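Local atomic coordinates of protein (tenascin) (Gallus gallus, PDB entry 1QR4), a protein that probably binds heparin and contactin through its fibronectin type III domains, as an adhesive extracellular matrix protein. Residues Arg36-Tyr41 with Arg81-Pro86; Ser102-Asp105 with Ala111-Ser114; Val113-Pro118 with Asp123-Ser128; Val127-Ile132 with Thr149-Leu154. One frame throughout, in Å; residues are numbered along the deposited sequence.

Overall arrangement
This two-domain segment consists of fibronectin type III beta sandwiches in series. Contact 1 lies alone in the first domain, in the putative heparin-binding site, and its centre is about 41 Å from that of contact 3 and about 52 Å from those of contacts 2 and 4. The other three belong to the second domain, away from that site. Contact 2 pairs two neighbouring strands of the three-stranded sheet, while contacts 3 and 4 bridge from that sheet to strand 124-131 of the facing one. Val-113 links contacts 2 and 3, Val-127 links contacts 3 and 4, and their centres are about 10 to 13 Å apart.

Contact 1: Arg36-Tyr41 with Arg81-Pro86; sequences RYRLTY and RHKSKP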
loop_
_atom_site.group_PDB
_atom_site.type_symbol
_atom_site.label_atom_id
_atom_site.label_comp_id
_atom_site.label_asym_id
_atom_site.label_seq_id
_atom_site.Cartn_x
_atom_site.Cartn_y
_atom_site.Cartn_z
ATOM N N ARG A 36 7.898 23.156 18.410
ATOM C CA ARG A 36 7.908 21.888 17.720
ATOM C C ARG A 36 6.607 21.756 16.952
ATOM O O ARG A 36 5.825 22.694 16.881
ATOM C CB ARG A 36 8.060 20.751 18.725
ATOM C CG ARG A 36 7.105 20.820 19.893
ATOM C CD ARG A 36 7.531 19.830 20.966
ATOM N NE ARG A 36 6.863 20.064 22.245
ATOM C CZ ARG A 36 7.455 20.577 23.324
ATOM N NH1 ARG A 36 8.742 20.917 23.293
ATOM N NH2 ARG A 36 6.749 20.766 24.436
ATOM N N TYR A 37 6.423 20.611 16.311
ATOM C CA TYR A 37 5.223 20.342 15.544
ATOM C C TYR A 37 4.484 19.202 16.213
ATOM O O TYR A 37 5.083 18.397 16.909
ATOM C CB TYR A 37 5.582 19.869 14.137
ATOM C CG TYR A 37 6.237 20.877 13.225
ATOM C CD1 TYR A 37 5.472 21.720 12.427
ATOM C CD2 TYR A 37 7.617 20.890 13.051
ATOM C CE1 TYR A 37 6.070 22.545 11.469
ATOM C CE2 TYR A 37 8.217 21.706 12.096
ATOM C CZ TYR A 37 7.436 22.527 11.308
ATOM O OH TYR A 37 8.026 23.317 10.346
ATOM N N ARG A 38 3.178 19.140 16.008
ATOM C CA ARG A 38 2.387 18.057 16.548
ATOM C C ARG A 38 1.599 17.542 15.365
ATOM O O ARG A 38 0.946 18.304 14.662
ATOM C CB ARG A 38 1.452 18.538 17.642
ATOM C CG ARG A 38 0.599 17.434 18.219
ATOM C CD ARG A 38 -0.455 18.007 19.122
ATOM N NE ARG A 38 -1.726 17.314 18.955
ATOM C CZ ARG A 38 -2.641 17.175 19.912
ATOM N NH1 ARG A 38 -2.431 17.681 21.125
ATOM N NH2 ARG A 38 -3.761 16.507 19.657
ATOM N N LEU A 39 1.735 16.253 15.096
ATOM C CA LEU A 39 1.053 15.624 13.979
ATOM C C LEU A 39 0.024 14.692 14.541
ATOM O O LEU A 39 0.344 13.860 15.384
ATOM C CB LEU A 39 2.052 14.818 13.153
ATOM C CG LEU A 39 1.542 13.943 12.019
ATOM C CD1 LEU A 39 1.032 14.815 10.929
ATOM C CD2 LEU A 39 2.661 13.069 11.491
ATOM N N THR A 40 -1.227 14.892 14.153
ATOM C CA THR A 40 -2.300 14.010 14.592
ATOM C C THR A 40 -2.913 13.457 13.323
ATOM O O THR A 40 -2.870 14.094 12.272
ATOM C CB THR A 40 -3.385 14.737 15.423
ATOM O OG1 THR A 40 -3.877 15.861 14.690
ATOM C CG2 THR A 40 -2.828 15.223 16.757
ATOM N N TYR A 41 -3.405 12.236 13.401
ATOM C CA TYR A 41 -4.032 11.597 12.259
ATOM C C TYR A 41 -5.037 10.632 12.831
ATOM O O TYR A 41 -4.728 9.895 13.767
ATOM C CB TYR A 41 -3.004 10.851 11.397
ATOM C CG TYR A 41 -2.219 9.755 12.103
ATOM C CD1 TYR A 41 -1.019 10.041 12.753
ATOM C CD2 TYR A 41 -2.651 8.427 12.073
ATOM C CE1 TYR A 41 -0.266 9.034 13.348
ATOM C CE2 TYR A 41 -1.907 7.408 12.665
ATOM C CZ TYR A 41 -0.713 7.718 13.301
ATOM O OH TYR A 41 0.037 6.721 13.894
ATOM N N ARG A 81 2.361 27.110 24.313
ATOM C CA ARG A 81 1.152 26.475 24.830
ATOM C C ARG A 81 0.086 26.820 23.783
ATOM O O ARG A 81 -1.061 26.366 23.865
ATOM C CB ARG A 81 0.774 27.049 26.198
ATOM C CG ARG A 81 -0.222 26.214 26.982
ATOM C CD ARG A 81 -0.564 26.872 28.317
ATOM N NE ARG A 81 -1.832 27.603 28.276
ATOM C CZ ARG A 81 -1.957 28.928 28.344
ATOM N NH1 ARG A 81 -0.888 29.707 28.458
ATOM N NH2 ARG A 81 -3.164 29.476 28.305
ATOM N N HIS A 82 0.503 27.637 22.806
ATOM C CA HIS A 82 -0.330 28.089 21.699
ATOM C C HIS A 82 -0.063 27.221 20.476
ATOM O O HIS A 82 1.033 27.231 19.922
ATOM C CB HIS A 82 -0.003 29.532 21.292
ATOM C CG HIS A 82 0.221 30.471 22.435
ATOM N ND1 HIS A 82 -0.080 30.151 23.742
ATOM C CD2 HIS A 82 0.739 31.722 22.463
ATOM C CE1 HIS A 82 0.248 31.163 24.526
ATOM N NE2 HIS A 82 0.746 32.128 23.773
ATOM N N LYS A 83 -1.079 26.486 20.048
ATOM C CA LYS A 83 -0.985 25.639 18.868
ATOM C C LYS A 83 -1.509 26.505 17.731
ATOM O O LYS A 83 -2.540 27.158 17.872
ATOM C CB LYS A 83 -1.868 24.395 19.048
ATOM C CG LYS A 83 -1.815 23.830 20.470
ATOM C CD LYS A 83 -1.524 22.340 20.517
ATOM C CE LYS A 83 -2.694 21.524 19.995
ATOM N NZ LYS A 83 -2.382 20.064 20.011
ATOM N N SER A 84 -0.778 26.568 16.628
ATOM C CA SER A 84 -1.212 27.368 15.485
ATOM C C SER A 84 -2.518 26.822 14.866
ATOM O O SER A 84 -3.183 25.939 15.436
ATOM C CB SER A 84 -0.100 27.403 14.430
ATOM O OG SER A 84 0.125 26.118 13.864
ATOM N N LYS A 85 -2.911 27.396 13.731
ATOM C CA LYS A 85 -4.103 26.952 13.022
ATOM C C LYS A 85 -3.701 25.643 12.355
ATOM O O LYS A 85 -2.626 25.562 11.759
ATOM C CB LYS A 85 -4.467 27.964 11.952
ATOM C CG LYS A 85 -5.632 27.564 11.111
ATOM C CD LYS A 85 -5.528 28.197 9.743
ATOM C CE LYS A 85 -6.597 27.631 8.822
ATOM N NZ LYS A 85 -6.592 26.134 8.838
ATOM N N PRO A 86 -4.553 24.607 12.433
ATOM C CA PRO A 86 -4.260 23.299 11.832
ATOM C C PRO A 86 -4.235 23.302 10.320
ATOM O O PRO A 86 -5.078 23.939 9.681
ATOM C CB PRO A 86 -5.420 22.424 12.305
ATOM C CG PRO A 86 -5.935 23.127 13.516
ATOM C CD PRO A 86 -5.847 24.572 13.129
#
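Arg-38 and Lys-83 alone meet here, two basic ends brought together over a surface of only 88 Å². Within segment 36-41, Tyr-37 sends its ring into the core and comes before the arginine, whose side chain leaves the other face of the sheet. CG of Arg-38 stands anti to the backbone N (chi1 179°), and the chain runs on extended until it bends at the third torsion, carrying the guanidinium out above the sheet. NZ of Lys-83 lies over one face of that group, modelled 3.0 Å from Arg-38 NE and nearer still to NH1, a closeness that is doubtful at this resolution. Next comes Leu-39, whose apolar branch suits the interior. Thr-40 returns to the arginine's side and sets its CG2 methyl at the guanidinium edge, in plane.

Lys-83 reaches across through bends at its second and third torsions, the CA atoms of Arg-38 and Lys-83 being 8.6 Å apart. Both residues belong to the putative heparin-binding site, with Arg-81, His-82 and Lys-85 nearby, and long basic chains suit a surface that would receive a sulfated polyanion. Arg-38 NH1 also has a salt bridge to Glu-50 of strand 48-53, while Lys-83 has a long, weak ion pair with Glu-78. The loop holding Lys-83 joins strand 70-78 to strand 87-92, and strand 36-42 lies between strands 48-53 and 70-78 in the same four-stranded sheet.

Contact 2: Ser102-Asp105 with Ala111-Ser114; sequences SFSD and ATVS
Ser-102 and Ser-114 form a hydrogen-bonded antiparallel pair in which each backbone amide serves the other's carbonyl: Ser-102 N to Ser-114 O and Ser-114 N to Ser-102 O are both 3.0 Å. Two residues on, Ser-104 and Thr-112 repeat the pattern less evenly. Thr-112 N gives a sound bond to Ser-104 O at 2.9 Å, but the return bond from Ser-104 N to Thr-112 O is bent and weak. Beside this pair Ser-104 OG packs against Thr-112 CB at 3.6 Å. Ser-114 OG is settled by the carbonyl of Thr-147.

Between these pairs, Phe-103 and Val-113 form a non-hydrogen-bonded pair on the opposite face. Their side chains run alongside each other, pointing the same way, with Phe-103 CE1 3.8 Å from Val-113 CG2. Small polar residues thus suit the outer face, and apolar ones the face turned to the core.

The two strands make a beta hairpin. Strand 101-104 is outermost in the three-stranded sheet, whereas strand 111-115 also bonds through Ala-111 and Val-113 to strand 148-151, and Phe-103 packs against Val-162 and Leu-180 of the facing sheet.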
loop_
_atom_site.group_PDB
_atom_site.type_symbol
_atom_site.label_atom_id
_atom_site.label_comp_id
_atom_site.label_asym_id
_atom_site.label_seq_id
_atom_site.Cartn_x
_atom_site.Cartn_y
_atom_site.Cartn_z
ATOM N N SER A 102 2.100 -19.710 -3.683
ATOM C CA SER A 102 2.491 -21.107 -3.618
ATOM C C SER A 102 1.984 -21.845 -4.843
ATOM O O SER A 102 0.992 -21.453 -5.462
ATOM C CB SER A 102 1.965 -21.763 -2.342
ATOM O OG SER A 102 0.554 -21.824 -2.338
ATOM N N PHE A 103 2.703 -22.895 -5.216
ATOM C CA PHE A 103 2.341 -23.696 -6.371
ATOM C C PHE A 103 2.105 -25.147 -5.968
ATOM O O PHE A 103 2.728 -25.656 -5.022
ATOM C CB PHE A 103 3.435 -23.603 -7.422
ATOM C CG PHE A 103 3.717 -22.216 -7.845
ATOM C CD1 PHE A 103 2.764 -21.491 -8.544
ATOM C CD2 PHE A 103 4.923 -21.611 -7.523
ATOM C CE1 PHE A 103 3.006 -20.174 -8.921
ATOM C CE2 PHE A 103 5.176 -20.292 -7.891
ATOM C CZ PHE A 103 4.213 -19.571 -8.594
ATOM N N SER A 104 1.171 -25.786 -6.668
ATOM C CA SER A 104 0.813 -27.181 -6.424
ATOM C C SER A 104 0.152 -27.767 -7.671
ATOM O O SER A 104 -0.104 -27.047 -8.642
ATOM C CB SER A 104 -0.147 -27.297 -5.237
ATOM O OG SER A 104 -1.450 -26.859 -5.586
ATOM N N ASP A 105 -0.092 -29.079 -7.637
ATOM C CA ASP A 105 -0.728 -29.807 -8.728
ATOM C C ASP A 105 -0.076 -29.450 -10.048
ATOM O O ASP A 105 -0.762 -29.235 -11.059
ATOM C CB ASP A 105 -2.221 -29.487 -8.791
ATOM C CG ASP A 105 -2.907 -29.587 -7.436
ATOM O OD1 ASP A 105 -2.224 -29.747 -6.398
ATOM O OD2 ASP A 105 -4.153 -29.491 -7.410
ATOM N N ALA A 111 -1.105 -25.776 -13.597
ATOM C CA ALA A 111 -0.688 -25.608 -12.210
ATOM C C ALA A 111 -1.685 -24.809 -11.396
ATOM O O ALA A 111 -2.303 -23.865 -11.889
ATOM C CB ALA A 111 0.678 -24.949 -12.142
ATOM N N THR A 112 -1.830 -25.200 -10.138
ATOM C CA THR A 112 -2.732 -24.528 -9.228
ATOM C C THR A 112 -1.943 -23.534 -8.380
ATOM O O THR A 112 -1.204 -23.931 -7.472
ATOM C CB THR A 112 -3.460 -25.543 -8.288
ATOM O OG1 THR A 112 -4.362 -26.352 -9.055
ATOM C CG2 THR A 112 -4.255 -24.824 -7.187
ATOM N N VAL A 113 -2.060 -22.249 -8.719
ATOM C CA VAL A 113 -1.399 -21.197 -7.956
ATOM C C VAL A 113 -2.371 -20.754 -6.870
ATOM O O VAL A 113 -3.568 -20.622 -7.111
ATOM C CB VAL A 113 -0.969 -20.017 -8.855
ATOM C CG1 VAL A 113 -2.104 -19.576 -9.740
ATOM C CG2 VAL A 113 -0.465 -18.874 -8.003
ATOM N N SER A 114 -1.859 -20.605 -5.657
ATOM C CA SER A 114 -2.672 -20.205 -4.519
ATOM C C SER A 114 -1.968 -19.068 -3.766
ATOM O O SER A 114 -0.761 -18.868 -3.926
ATOM C CB SER A 114 -2.878 -21.411 -3.610
ATOM O OG SER A 114 -3.510 -21.046 -2.402
#

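Contact 3: Val113-Pro118 with Asp123-Ser128; sequences VSWTPP and DSYRVS
Trp-115 and Tyr-125 carry the aromatic part of this contact, an edge-to-face pair with ring planes at 55° and the centroid of the indole's five-membered ring 4.3 Å from that of the phenol. The indole presents its nitrogen edge: Trp-115 NE1 lies over the middle of the Tyr-125 ring, 3.3 Å above its plane, with the N-H slanted across the face and not aimed at its centre. CG of Trp-115 lies between the backbone N and the carbonyl carbon (chi1 55°), a torsion that brings the nitrogen edge to Tyr-125 and the six-membered end to Val-127.

Aliphatic packing continues on both flanks. At that six-membered end, Trp-115 CZ3 meets the CG2 methyl of Val-127 at 4.0 Å, and farther along CG1 of Val-113 meets CG1 of Val-127 at 4.4 Å. At the phenol end, Pro-118 CD sits at the edge of the Tyr-125 ring, near its plane, while Pro-117 CB lies 3.7 Å from Tyr-125 OH. Compact, rigid prolines suit a turn that runs past the end of the ring.

Strands 113-115 and 124-128 belong to opposite sheets, their axes 10.4 Å apart, and both rings also touch Pro-98. A tryptophan on this second strand is a familiar core residue of fibronectin type III domains. The two segments share no hydrogen bond, so the fit rests on shape and dispersion, with large flat and branched groups packed between the sheets.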
loop_
_atom_site.group_PDB
_atom_site.type_symbol
_atom_site.label_atom_id
_atom_site.label_comp_id
_atom_site.label_asym_id
_atom_site.label_seq_id
_atom_site.Cartn_x
_atom_site.Cartn_y
_atom_site.Cartn_z
ATOM N N VAL A 113 -2.060 -22.249 -8.719
ATOM C CA VAL A 113 -1.399 -21.197 -7.956
ATOM C C VAL A 113 -2.371 -20.754 -6.870
ATOM O O VAL A 113 -3.568 -20.622 -7.111
ATOM C CB VAL A 113 -0.969 -20.017 -8.855
ATOM C CG1 VAL A 113 -2.104 -19.576 -9.740
ATOM C CG2 VAL A 113 -0.465 -18.874 -8.003
ATOM N N SER A 114 -1.859 -20.605 -5.657
ATOM C CA SER A 114 -2.672 -20.205 -4.519
ATOM C C SER A 114 -1.968 -19.068 -3.766
ATOM O O SER A 114 -0.761 -18.868 -3.926
ATOM C CB SER A 114 -2.878 -21.411 -3.610
ATOM O OG SER A 114 -3.510 -21.046 -2.402
ATOM N N TRP A 115 -2.722 -18.298 -2.980
ATOM C CA TRP A 115 -2.139 -17.174 -2.224
ATOM C C TRP A 115 -2.854 -16.908 -0.927
ATOM O O TRP A 115 -4.020 -17.224 -0.790
ATOM C CB TRP A 115 -2.172 -15.882 -3.048
ATOM C CG TRP A 115 -3.543 -15.547 -3.515
ATOM C CD1 TRP A 115 -4.483 -14.829 -2.842
ATOM C CD2 TRP A 115 -4.161 -15.990 -4.731
ATOM N NE1 TRP A 115 -5.656 -14.805 -3.557
ATOM C CE2 TRP A 115 -5.489 -15.507 -4.721
ATOM C CE3 TRP A 115 -3.723 -16.750 -5.829
ATOM C CZ2 TRP A 115 -6.390 -15.760 -5.767
ATOM C CZ3 TRP A 115 -4.620 -17.002 -6.873
ATOM C CH2 TRP A 115 -5.938 -16.507 -6.830
ATOM N N THR A 116 -2.154 -16.320 0.030
ATOM C CA THR A 116 -2.791 -16.017 1.298
ATOM C C THR A 116 -3.239 -14.554 1.297
ATOM O O THR A 116 -2.452 -13.632 1.065
ATOM C CB THR A 116 -1.907 -16.375 2.528
ATOM O OG1 THR A 116 -0.932 -15.352 2.756
ATOM C CG2 THR A 116 -1.206 -17.723 2.301
ATOM N N PRO A 117 -4.547 -14.345 1.468
ATOM C CA PRO A 117 -5.250 -13.071 1.505
ATOM C C PRO A 117 -4.762 -12.123 2.572
ATOM O O PRO A 117 -4.418 -12.534 3.684
ATOM C CB PRO A 117 -6.682 -13.495 1.796
ATOM C CG PRO A 117 -6.771 -14.813 1.139
ATOM C CD PRO A 117 -5.507 -15.448 1.610
ATOM N N PRO A 118 -4.741 -10.826 2.241
ATOM C CA PRO A 118 -4.314 -9.742 3.127
ATOM C C PRO A 118 -5.445 -9.341 4.091
ATOM O O PRO A 118 -6.604 -9.756 3.917
ATOM C CB PRO A 118 -4.013 -8.618 2.140
ATOM C CG PRO A 118 -5.072 -8.829 1.088
ATOM C CD PRO A 118 -5.020 -10.323 0.882
ATOM N N ASP A 123 -11.657 -6.598 -3.641
ATOM C CA ASP A 123 -12.659 -6.970 -4.640
ATOM C C ASP A 123 -12.218 -8.126 -5.532
ATOM O O ASP A 123 -12.995 -9.054 -5.768
ATOM C CB ASP A 123 -13.015 -5.783 -5.537
ATOM C CG ASP A 123 -13.556 -4.600 -4.773
ATOM O OD1 ASP A 123 -13.809 -4.709 -3.552
ATOM O OD2 ASP A 123 -13.731 -3.546 -5.420
ATOM N N SER A 124 -10.990 -8.045 -6.056
ATOM C CA SER A 124 -10.437 -9.083 -6.939
ATOM C C SER A 124 -8.900 -9.206 -6.875
ATOM O O SER A 124 -8.244 -8.521 -6.088
ATOM C CB SER A 124 -10.881 -8.831 -8.392
ATOM O OG SER A 124 -10.479 -7.548 -8.851
ATOM N N TYR A 125 -8.340 -10.109 -7.685
ATOM C CA TYR A 125 -6.890 -10.314 -7.752
ATOM C C TYR A 125 -6.468 -10.437 -9.210
ATOM O O TYR A 125 -7.146 -11.097 -9.990
ATOM C CB TYR A 125 -6.483 -11.611 -7.055
ATOM C CG TYR A 125 -6.775 -11.673 -5.581
ATOM C CD1 TYR A 125 -5.903 -11.108 -4.657
ATOM C CD2 TYR A 125 -7.908 -12.329 -5.103
ATOM C CE1 TYR A 125 -6.149 -11.194 -3.292
ATOM C CE2 TYR A 125 -8.166 -12.417 -3.737
ATOM C CZ TYR A 125 -7.280 -11.849 -2.843
ATOM O OH TYR A 125 -7.521 -11.942 -1.496
ATOM N N ARG A 126 -5.373 -9.790 -9.594
ATOM C CA ARG A 126 -4.885 -9.915 -10.965
ATOM C C ARG A 126 -3.626 -10.794 -10.988
ATOM O O ARG A 126 -2.542 -10.396 -10.529
ATOM C CB ARG A 126 -4.638 -8.549 -11.611
ATOM C CG ARG A 126 -5.694 -8.194 -12.654
ATOM C CD ARG A 126 -5.248 -7.061 -13.582
ATOM N NE ARG A 126 -5.488 -5.735 -13.012
ATOM C CZ ARG A 126 -6.687 -5.163 -12.922
ATOM N NH1 ARG A 126 -7.769 -5.797 -13.363
ATOM N NH2 ARG A 126 -6.802 -3.947 -12.400
ATOM N N VAL A 127 -3.817 -12.028 -11.455
ATOM C CA VAL A 127 -2.758 -13.026 -11.556
ATOM C C VAL A 127 -2.154 -13.026 -12.947
ATOM O O VAL A 127 -2.779 -13.494 -13.897
ATOM C CB VAL A 127 -3.302 -14.450 -11.289
ATOM C CG1 VAL A 127 -2.170 -15.451 -11.307
ATOM C CG2 VAL A 127 -4.034 -14.504 -9.962
ATOM N N SER A 128 -0.948 -12.491 -13.073
ATOM C CA SER A 128 -0.278 -12.492 -14.366
ATOM C C SER A 128 0.817 -13.577 -14.405
ATOM O O SER A 128 1.326 -13.998 -13.366
ATOM C CB SER A 128 0.316 -11.114 -14.668
ATOM O OG SER A 128 1.428 -10.831 -13.836
#

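Contact 4: Val127-Ile132 with Thr149-Leu154; sequences VSYVPI and TKLVKL
Tyr-129 and Leu-151 run antiparallel alongside one another, the tyrosine reaching out from strand 124-131 and the leucine coming the other way from strand 148-151. Both methyls of the leucine bear on the CD2-CE2 side of the phenol: CD1 of Leu-151 is 3.7 Å from CD2 of Tyr-129, and CD2 of Leu-151 is equally close to CE2 of Tyr-129. The approach is oblique to the ring. With CG of Leu-151 anti to its carbonyl carbon (chi1 -64°), the forked end is turned to meet the aromatic carbons.

Farther round the ring, and on the same side of its plane, Leu-154 comes at a slant, its CD1 4.1 Å from Tyr-129 CE1. The ring therefore lies across the pair of leucines, branched apolar residues able to follow the outline of a flat group. Tyr-129 is partly exposed, and a polar end on an aromatic ring suits such a place; its OH stays 4.0 Å from Val-152 O, without a bond, where the chain past Leu-151 leaves its strand.

This is packing across the beta sandwich, from the sheet of strand 124-131 to that of strand 148-151. Leu-151 also rests on Val-113 of strand 111-115, Tyr-129 touches Asn-138 of strand 138-143, and Leu-154, in the loop before strand 159-168, packs on Leu-180 of strand 171-181.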
loop_
_atom_site.group_PDB
_atom_site.type_symbol
_atom_site.label_atom_id
_atom_site.label_comp_id
_atom_site.label_asym_id
_atom_site.label_seq_id
_atom_site.Cartn_x
_atom_site.Cartn_y
_atom_site.Cartn_z
ATOM N N VAL A 127 -3.817 -12.028 -11.455
ATOM C CA VAL A 127 -2.758 -13.026 -11.556
ATOM C C VAL A 127 -2.154 -13.026 -12.947
ATOM O O VAL A 127 -2.779 -13.494 -13.897
ATOM C CB VAL A 127 -3.302 -14.450 -11.289
ATOM C CG1 VAL A 127 -2.170 -15.451 -11.307
ATOM C CG2 VAL A 127 -4.034 -14.504 -9.962
ATOM N N SER A 128 -0.948 -12.491 -13.073
ATOM C CA SER A 128 -0.278 -12.492 -14.366
ATOM C C SER A 128 0.817 -13.577 -14.405
ATOM O O SER A 128 1.326 -13.998 -13.366
ATOM C CB SER A 128 0.316 -11.114 -14.668
ATOM O OG SER A 128 1.428 -10.831 -13.836
ATOM N N TYR A 129 1.131 -14.077 -15.595
ATOM C CA TYR A 129 2.174 -15.086 -15.718
ATOM C C TYR A 129 2.828 -15.036 -17.089
ATOM O O TYR A 129 2.152 -14.884 -18.110
ATOM C CB TYR A 129 1.647 -16.502 -15.402
ATOM C CG TYR A 129 0.634 -17.044 -16.379
ATOM C CD1 TYR A 129 1.033 -17.532 -17.628
ATOM C CD2 TYR A 129 -0.730 -17.021 -16.081
ATOM C CE1 TYR A 129 0.102 -17.974 -18.554
ATOM C CE2 TYR A 129 -1.674 -17.463 -17.006
ATOM C CZ TYR A 129 -1.250 -17.934 -18.238
ATOM O OH TYR A 129 -2.168 -18.343 -19.171
ATOM N N VAL A 130 4.153 -15.140 -17.100
ATOM C CA VAL A 130 4.908 -15.105 -18.347
ATOM C C VAL A 130 6.227 -15.872 -18.175
ATOM O O VAL A 130 6.766 -15.953 -17.061
ATOM C CB VAL A 130 5.187 -13.631 -18.770
ATOM C CG1 VAL A 130 6.312 -13.024 -17.924
ATOM C CG2 VAL A 130 5.477 -13.528 -20.269
ATOM N N PRO A 131 6.716 -16.521 -19.253
ATOM C CA PRO A 131 7.977 -17.270 -19.163
ATOM C C PRO A 131 9.164 -16.340 -18.974
ATOM O O PRO A 131 9.254 -15.289 -19.614
ATOM C CB PRO A 131 8.045 -18.002 -20.506
ATOM C CG PRO A 131 7.258 -17.094 -21.428
ATOM C CD PRO A 131 6.076 -16.739 -20.564
ATOM N N ILE A 132 10.063 -16.747 -18.082
ATOM C CA ILE A 132 11.276 -16.001 -17.737
ATOM C C ILE A 132 12.002 -15.347 -18.905
ATOM O O ILE A 132 12.597 -14.280 -18.742
ATOM C CB ILE A 132 12.268 -16.921 -17.004
ATOM C CG1 ILE A 132 11.659 -17.381 -15.688
ATOM C CG2 ILE A 132 13.602 -16.211 -16.764
ATOM C CD1 ILE A 132 11.400 -16.268 -14.723
ATOM N N THR A 149 -6.339 -20.373 -7.980
ATOM C CA THR A 149 -6.795 -20.554 -9.353
ATOM C C THR A 149 -5.927 -21.559 -10.102
ATOM O O THR A 149 -4.818 -21.909 -9.680
ATOM C CB THR A 149 -6.891 -19.227 -10.161
ATOM O OG1 THR A 149 -7.845 -19.382 -11.224
ATOM C CG2 THR A 149 -5.541 -18.869 -10.777
ATOM N N LYS A 150 -6.469 -22.013 -11.224
ATOM C CA LYS A 150 -5.833 -22.993 -12.075
ATOM C C LYS A 150 -5.302 -22.314 -13.321
ATOM O O LYS A 150 -5.978 -21.469 -13.911
ATOM C CB LYS A 150 -6.870 -24.059 -12.463
ATOM C CG LYS A 150 -8.156 -23.477 -13.081
ATOM C CD LYS A 150 -9.234 -24.526 -13.353
ATOM C CE LYS A 150 -9.919 -24.995 -12.073
ATOM N NZ LYS A 150 -11.089 -25.875 -12.374
ATOM N N LEU A 151 -4.061 -22.628 -13.673
ATOM C CA LEU A 151 -3.463 -22.079 -14.880
ATOM C C LEU A 151 -3.458 -23.222 -15.894
ATOM O O LEU A 151 -3.230 -24.381 -15.526
ATOM C CB LEU A 151 -2.043 -21.555 -14.612
ATOM C CG LEU A 151 -1.864 -20.372 -13.648
ATOM C CD1 LEU A 151 -0.451 -19.830 -13.740
ATOM C CD2 LEU A 151 -2.836 -19.273 -13.991
ATOM N N VAL A 152 -3.790 -22.908 -17.145
ATOM C CA VAL A 152 -3.833 -23.911 -18.207
ATOM C C VAL A 152 -3.068 -23.451 -19.424
ATOM O O VAL A 152 -2.654 -22.294 -19.503
ATOM C CB VAL A 152 -5.269 -24.216 -18.653
ATOM C CG1 VAL A 152 -6.107 -24.680 -17.462
ATOM C CG2 VAL A 152 -5.883 -22.989 -19.341
ATOM N N LYS A 153 -2.945 -24.344 -20.400
ATOM C CA LYS A 153 -2.209 -24.060 -21.632
ATOM C C LYS A 153 -0.736 -23.768 -21.350
ATOM O O LYS A 153 -0.072 -23.061 -22.109
ATOM C CB LYS A 153 -2.823 -22.893 -22.408
ATOM C CG LYS A 153 -3.980 -23.267 -23.311
ATOM C CD LYS A 153 -4.165 -22.205 -24.396
ATOM C CE LYS A 153 -5.381 -22.484 -25.266
ATOM N NZ LYS A 153 -6.633 -22.453 -24.458
ATOM N N LEU A 154 -0.235 -24.320 -20.250
ATOM C CA LEU A 154 1.156 -24.132 -19.876
ATOM C C LEU A 154 2.117 -25.054 -20.643
ATOM O O LEU A 154 1.929 -26.280 -20.697
ATOM C CB LEU A 154 1.311 -24.331 -18.372
ATOM C CG LEU A 154 1.314 -23.055 -17.540
ATOM C CD1 LEU A 154 0.334 -22.027 -18.088
ATOM C CD2 LEU A 154 1.008 -23.411 -16.099
#